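Local coordinates for protein bottromycin amidohydrolase (Streptomyces purpureus, PDB 6I5S) that probably hydrolyses an amide bond in a thiazoline-containing bottromycin precursor, as a zinc-dependent amidohydrolase that acts as gatekeeper of the pathway, at residues A[86-91]-A[394-399]; A[134-139]-A[422-427]. One frame throughout, in Å; residues are numbered along the deposited sequence.

Reading from the N terminus, the chain first lays down 86-91 on strand 84-95, then runs through helices 100-108 and 121-132 to 134-139, the lead-in to strand 139-142. Much later 394-399 returns to 86-91 and closes contact 1, tying the turn before strand 402-405 to strand 84-95; 422-427 then returns to 134-139 and closes contact 2, tying that lead-in to the hairpin of strands 421-424 and 427-430. The two closures cross, since their segments alternate along the sequence. Their centres lie about 12 Å apart. Between them the like-charged NH1 atoms of Arg-399 and Arg-139 come within 3.4 Å of each other, with the acidic Asp-425 close by, packed against Arg-399.

Contact 1: residues A[86-91]-A[394-399]; sequences VTPGFV and KPAAGR
Pro-88 and Ala-396 bring the backbones to 5.2 Å between their CA atoms, where a type I turn running from Lys-394 to Ala-397 bends past the end of strand residues 86-88. The turn is closed by the Ala-397 N to Lys-394 O bond of 3.0 Å. Pro-88 CB is directed at the turn, and its ring and that of Pro-395 run alongside each other in a common direction. Pro-88 CB sits 3.5 Å from Pro-395 O, and Pro-88 CG meets Pro-395 CB at 3.8 Å. The same CG reaches the methyl CB of Ala-396 more loosely, at 4.4 Å, so a single ring spans the two central residues of the turn. Thr-87 faces away from the turn; with OG1 placed between the backbone N and the carbonyl carbon (chi1 69°), its hydroxyl reaches Pro-88 O and donates to it at 3.1 Å, arriving 40° above the carbonyl plane. Beyond the pair, Pro-395 touches Ala-383 of helix 383-388, Ala-396 touches Leu-45, and Thr-87 and Gly-89 hydrogen-bond through their backbones to Val-403 and Asp-401. This is ring packing of the turn before strand 402-405 on the strand leading into the amidohydrolase His-x-His metal motif, zinc ligands His-94 and His-96.

Contact 2: residues A[134-139]-A[422-427]; sequences HAVLPR and VLVDGV
Val-136 and Val-424 have the nearest CA atoms of the two segments, 7.0 Å apart, where the irregular 134-139 passes a type I' turn that joins strands 421-424 and 427-430. Val-136 sets one methyl against each end residue of this turn: CG1 lies 4.1 Å from Val-424 CB, and CG2 4.1 Å from Val-427 CG1. With CG1 anti to the backbone N (chi1 177°), CG2 is set beside that nitrogen, so that each branch meets one of the two valines. Val-424 CG1 also stands 3.7 Å from Leu-137 O. The turn is that of a two-residue beta hairpin, with Val-424 and Val-427 as a hydrogen-bonded pair: Val-424 N to Val-427 O and Val-427 N to Val-424 O are both 2.9 Å. Asp-425 and Gly-426 occupy its two central positions with positive phi. An alanine in place of Val-136 would lose both methyl contacts and is likely to open a gap between this loop and the two hairpin valines. Leu-107 of helix 100-108 touches both Val-136 and Val-424, and Leu-31 of helix 23-31 also meets Val-136. Asp-425 OD1 forms a salt bridge with Arg-133 NH2, immediately before 134-139, and Asp-425 N hydrogen-bonds to Asp-401 OD1.

Contact 1: residues A[86-91]-A[394-399]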
loop_
_atom_site.group_PDB
_atom_site.type_symbol
_atom_site.label_atom_id
_atom_site.label_comp_id
_atom_site.label_asym_id
_atom_site.label_seq_id
_atom_site.Cartn_x
_atom_site.Cartn_y
_atom_site.Cartn_z
ATOM N N VAL A 86 -19.516 -4.820 -5.351
ATOM C CA VAL A 86 -18.196 -4.831 -5.953
ATOM C C VAL A 86 -17.549 -3.472 -5.799
ATOM O O VAL A 86 -18.175 -2.441 -6.061
ATOM C CB VAL A 86 -18.279 -5.229 -7.435
ATOM C CG1 VAL A 86 -17.027 -4.918 -8.154
ATOM C CG2 VAL A 86 -18.576 -6.733 -7.510
ATOM N N THR A 87 -16.278 -3.482 -5.421
ATOM C CA THR A 87 -15.420 -2.315 -5.485
ATOM C C THR A 87 -14.274 -2.531 -6.469
ATOM O O THR A 87 -13.912 -3.671 -6.772
ATOM C CB THR A 87 -14.818 -1.984 -4.102
ATOM O OG1 THR A 87 -13.880 -2.999 -3.714
ATOM C CG2 THR A 87 -15.914 -1.956 -3.052
ATOM N N PRO A 88 -13.661 -1.452 -6.952
ATOM C CA PRO A 88 -12.371 -1.582 -7.621
ATOM C C PRO A 88 -11.387 -2.267 -6.687
ATOM O O PRO A 88 -11.496 -2.220 -5.455
ATOM C CB PRO A 88 -11.968 -0.137 -7.870
ATOM C CG PRO A 88 -13.223 0.619 -7.883
ATOM C CD PRO A 88 -14.049 -0.024 -6.826
ATOM N N GLY A 89 -10.392 -2.900 -7.280
ATOM C CA GLY A 89 -9.329 -3.479 -6.482
ATOM C C GLY A 89 -8.582 -2.404 -5.720
ATOM O O GLY A 89 -8.466 -1.277 -6.185
ATOM N N PHE A 90 -8.092 -2.776 -4.533
ATOM C CA PHE A 90 -7.381 -1.856 -3.650
ATOM C C PHE A 90 -5.922 -1.705 -4.060
ATOM O O PHE A 90 -5.316 -2.604 -4.668
ATOM C CB PHE A 90 -7.418 -2.356 -2.192
ATOM C CG PHE A 90 -8.794 -2.690 -1.718
ATOM C CD1 PHE A 90 -9.872 -1.897 -2.054
ATOM C CD2 PHE A 90 -9.012 -3.814 -0.974
ATOM C CE1 PHE A 90 -11.176 -2.252 -1.678
ATOM C CE2 PHE A 90 -10.337 -4.166 -0.585
ATOM C CZ PHE A 90 -11.390 -3.353 -0.943
ATOM N N VAL A 91 -5.360 -0.553 -3.683
ATOM C CA VAL A 91 -3.959 -0.227 -3.944
ATOM C C VAL A 91 -3.293 0.085 -2.621
ATOM O O VAL A 91 -3.661 1.065 -1.945
ATOM C CB VAL A 91 -3.808 0.963 -4.901
ATOM C CG1 VAL A 91 -2.280 1.103 -5.275
ATOM C CG2 VAL A 91 -4.687 0.747 -6.150
ATOM N N LYS A 394 -10.633 4.157 -15.975
ATOM C CA LYS A 394 -11.571 4.358 -14.879
ATOM C C LYS A 394 -11.422 3.216 -13.865
ATOM O O LYS A 394 -11.046 2.091 -14.236
ATOM C CB LYS A 394 -13.011 4.447 -15.397
ATOM C CG LYS A 394 -13.488 5.897 -15.615
ATOM C CD LYS A 394 -14.017 6.123 -17.026
ATOM C CE LYS A 394 -13.632 7.501 -17.579
ATOM N NZ LYS A 394 -13.172 7.412 -19.001
ATOM N N PRO A 395 -11.701 3.479 -12.578
ATOM C CA PRO A 395 -11.289 2.527 -11.526
ATOM C C PRO A 395 -11.912 1.155 -11.681
ATOM O O PRO A 395 -11.291 0.141 -11.336
ATOM C CB PRO A 395 -11.752 3.209 -10.222
ATOM C CG PRO A 395 -12.029 4.614 -10.579
ATOM C CD PRO A 395 -12.434 4.625 -12.021
ATOM N N ALA A 396 -13.135 1.101 -12.185
ATOM C CA ALA A 396 -13.863 -0.152 -12.375
ATOM C C ALA A 396 -14.005 -0.493 -13.849
ATOM O O ALA A 396 -14.928 -1.227 -14.229
ATOM C CB ALA A 396 -15.245 -0.075 -11.711
ATOM N N ALA A 397 -13.133 0.058 -14.702
ATOM C CA ALA A 397 -13.107 -0.325 -16.115
ATOM C C ALA A 397 -11.696 -0.741 -16.508
ATOM O O ALA A 397 -10.803 -0.829 -15.660
ATOM C CB ALA A 397 -13.583 0.808 -17.028
ATOM N N GLY A 398 -11.483 -1.001 -17.792
ATOM C CA GLY A 398 -10.198 -1.527 -18.205
ATOM C C GLY A 398 -9.958 -2.871 -17.556
ATOM O O GLY A 398 -10.816 -3.761 -17.580
ATOM N N ARG A 399 -8.800 -3.023 -16.925
ATOM C CA ARG A 399 -8.429 -4.308 -16.365
ATOM C C ARG A 399 -9.426 -4.701 -15.284
ATOM O O ARG A 399 -9.848 -3.904 -14.451
ATOM C CB ARG A 399 -7.003 -4.279 -15.797
ATOM C CG ARG A 399 -6.509 -5.646 -15.277
ATOM C CD ARG A 399 -5.008 -5.730 -14.996
ATOM N NE ARG A 399 -4.541 -4.702 -14.060
ATOM C CZ ARG A 399 -3.640 -3.768 -14.342
ATOM N NH1 ARG A 399 -3.075 -3.721 -15.531
ATOM N NH2 ARG A 399 -3.298 -2.880 -13.421
#

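Contact 2: residues A[134-139]-A[422-427]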
loop_
_atom_site.group_PDB
_atom_site.type_symbol
_atom_site.label_atom_id
_atom_site.label_comp_id
_atom_site.label_asym_id
_atom_site.label_seq_id
_atom_site.Cartn_x
_atom_site.Cartn_y
_atom_site.Cartn_z
ATOM N N HIS A 134 1.645 -15.163 -16.251
ATOM C CA HIS A 134 2.281 -16.410 -15.819
ATOM C C HIS A 134 2.045 -16.761 -14.359
ATOM O O HIS A 134 2.294 -17.911 -13.972
ATOM C CB HIS A 134 3.783 -16.351 -16.056
ATOM C CG HIS A 134 4.157 -16.407 -17.495
ATOM N ND1 HIS A 134 3.374 -17.024 -18.456
ATOM C CD2 HIS A 134 5.228 -15.901 -18.149
ATOM C CE1 HIS A 134 3.971 -16.919 -19.642
ATOM N NE2 HIS A 134 5.100 -16.251 -19.479
ATOM N N ALA A 135 1.588 -15.799 -13.549
ATOM C CA ALA A 135 1.204 -16.033 -12.168
ATOM C C ALA A 135 0.198 -14.961 -11.796
ATOM O O ALA A 135 0.233 -13.846 -12.329
ATOM C CB ALA A 135 2.409 -15.945 -11.230
ATOM N N VAL A 136 -0.677 -15.288 -10.854
ATOM C CA VAL A 136 -1.637 -14.327 -10.340
ATOM C C VAL A 136 -0.928 -13.479 -9.298
ATOM O O VAL A 136 -0.466 -14.009 -8.277
ATOM C CB VAL A 136 -2.841 -15.052 -9.730
ATOM C CG1 VAL A 136 -3.804 -14.076 -9.130
ATOM C CG2 VAL A 136 -3.570 -15.784 -10.824
ATOM N N LEU A 137 -0.822 -12.178 -9.550
ATOM C CA LEU A 137 -0.175 -11.329 -8.553
ATOM C C LEU A 137 -0.672 -9.889 -8.716
ATOM O O LEU A 137 -1.261 -9.530 -9.743
ATOM C CB LEU A 137 1.354 -11.437 -8.654
ATOM C CG LEU A 137 1.982 -11.498 -10.018
ATOM C CD1 LEU A 137 1.436 -10.440 -10.885
ATOM C CD2 LEU A 137 3.478 -11.374 -9.878
ATOM N N PRO A 138 -0.512 -9.063 -7.688
ATOM C CA PRO A 138 -0.880 -7.653 -7.809
ATOM C C PRO A 138 0.079 -6.956 -8.765
ATOM O O PRO A 138 1.257 -7.332 -8.871
ATOM C CB PRO A 138 -0.709 -7.103 -6.389
ATOM C CG PRO A 138 -0.387 -8.270 -5.516
ATOM C CD PRO A 138 0.111 -9.389 -6.411
ATOM N N ARG A 139 -0.427 -5.891 -9.388
ATOM C CA ARG A 139 0.390 -5.137 -10.340
ATOM C C ARG A 139 1.241 -4.110 -9.593
ATOM O O ARG A 139 0.687 -3.306 -8.837
ATOM C CB ARG A 139 -0.539 -4.434 -11.321
ATOM C CG ARG A 139 0.147 -3.622 -12.455
ATOM C CD ARG A 139 0.836 -4.564 -13.478
ATOM N NE ARG A 139 1.258 -3.825 -14.668
ATOM C CZ ARG A 139 0.853 -4.062 -15.915
ATOM N NH1 ARG A 139 0.022 -5.061 -16.207
ATOM N NH2 ARG A 139 1.308 -3.284 -16.887
ATOM N N VAL A 422 -12.023 -12.104 -5.085
ATOM C CA VAL A 422 -11.130 -11.064 -5.610
ATOM C C VAL A 422 -10.859 -11.426 -7.062
ATOM O O VAL A 422 -10.391 -12.527 -7.342
ATOM C CB VAL A 422 -9.808 -10.947 -4.830
ATOM C CG1 VAL A 422 -8.872 -9.909 -5.486
ATOM C CG2 VAL A 422 -10.045 -10.563 -3.404
ATOM N N LEU A 423 -11.212 -10.526 -7.964
ATOM C CA LEU A 423 -10.915 -10.656 -9.391
ATOM C C LEU A 423 -9.619 -9.933 -9.706
ATOM O O LEU A 423 -9.517 -8.717 -9.488
ATOM C CB LEU A 423 -12.044 -10.044 -10.200
ATOM C CG LEU A 423 -12.109 -10.285 -11.697
ATOM C CD1 LEU A 423 -12.289 -11.757 -12.025
ATOM C CD2 LEU A 423 -13.273 -9.496 -12.243
ATOM N N VAL A 424 -8.634 -10.664 -10.244
ATOM C CA VAL A 424 -7.295 -10.130 -10.468
ATOM C C VAL A 424 -6.986 -10.347 -11.928
ATOM O O VAL A 424 -6.762 -11.500 -12.334
ATOM C CB VAL A 424 -6.225 -10.817 -9.614
ATOM C CG1 VAL A 424 -4.886 -10.098 -9.784
ATOM C CG2 VAL A 424 -6.620 -10.956 -8.211
ATOM N N ASP A 425 -6.959 -9.268 -12.708
ATOM C CA ASP A 425 -6.713 -9.369 -14.175
ATOM C C ASP A 425 -7.589 -10.483 -14.746
ATOM O O ASP A 425 -7.146 -11.296 -15.574
ATOM C CB ASP A 425 -5.223 -9.616 -14.474
ATOM C CG ASP A 425 -4.858 -9.421 -15.930
ATOM O OD1 ASP A 425 -5.630 -8.778 -16.687
ATOM O OD2 ASP A 425 -3.757 -9.899 -16.340
ATOM N N GLY A 426 -8.843 -10.536 -14.293
ATOM C CA GLY A 426 -9.817 -11.528 -14.804
ATOM C C GLY A 426 -9.873 -12.884 -14.135
ATOM O O GLY A 426 -10.828 -13.647 -14.391
ATOM N N VAL A 427 -8.892 -13.252 -13.320
ATOM C CA VAL A 427 -8.965 -14.526 -12.602
ATOM C C VAL A 427 -9.796 -14.306 -11.346
ATOM O O VAL A 427 -9.483 -13.427 -10.536
ATOM C CB VAL A 427 -7.569 -15.046 -12.235
ATOM C CG1 VAL A 427 -7.661 -16.233 -11.311
ATOM C CG2 VAL A 427 -6.755 -15.356 -13.481
#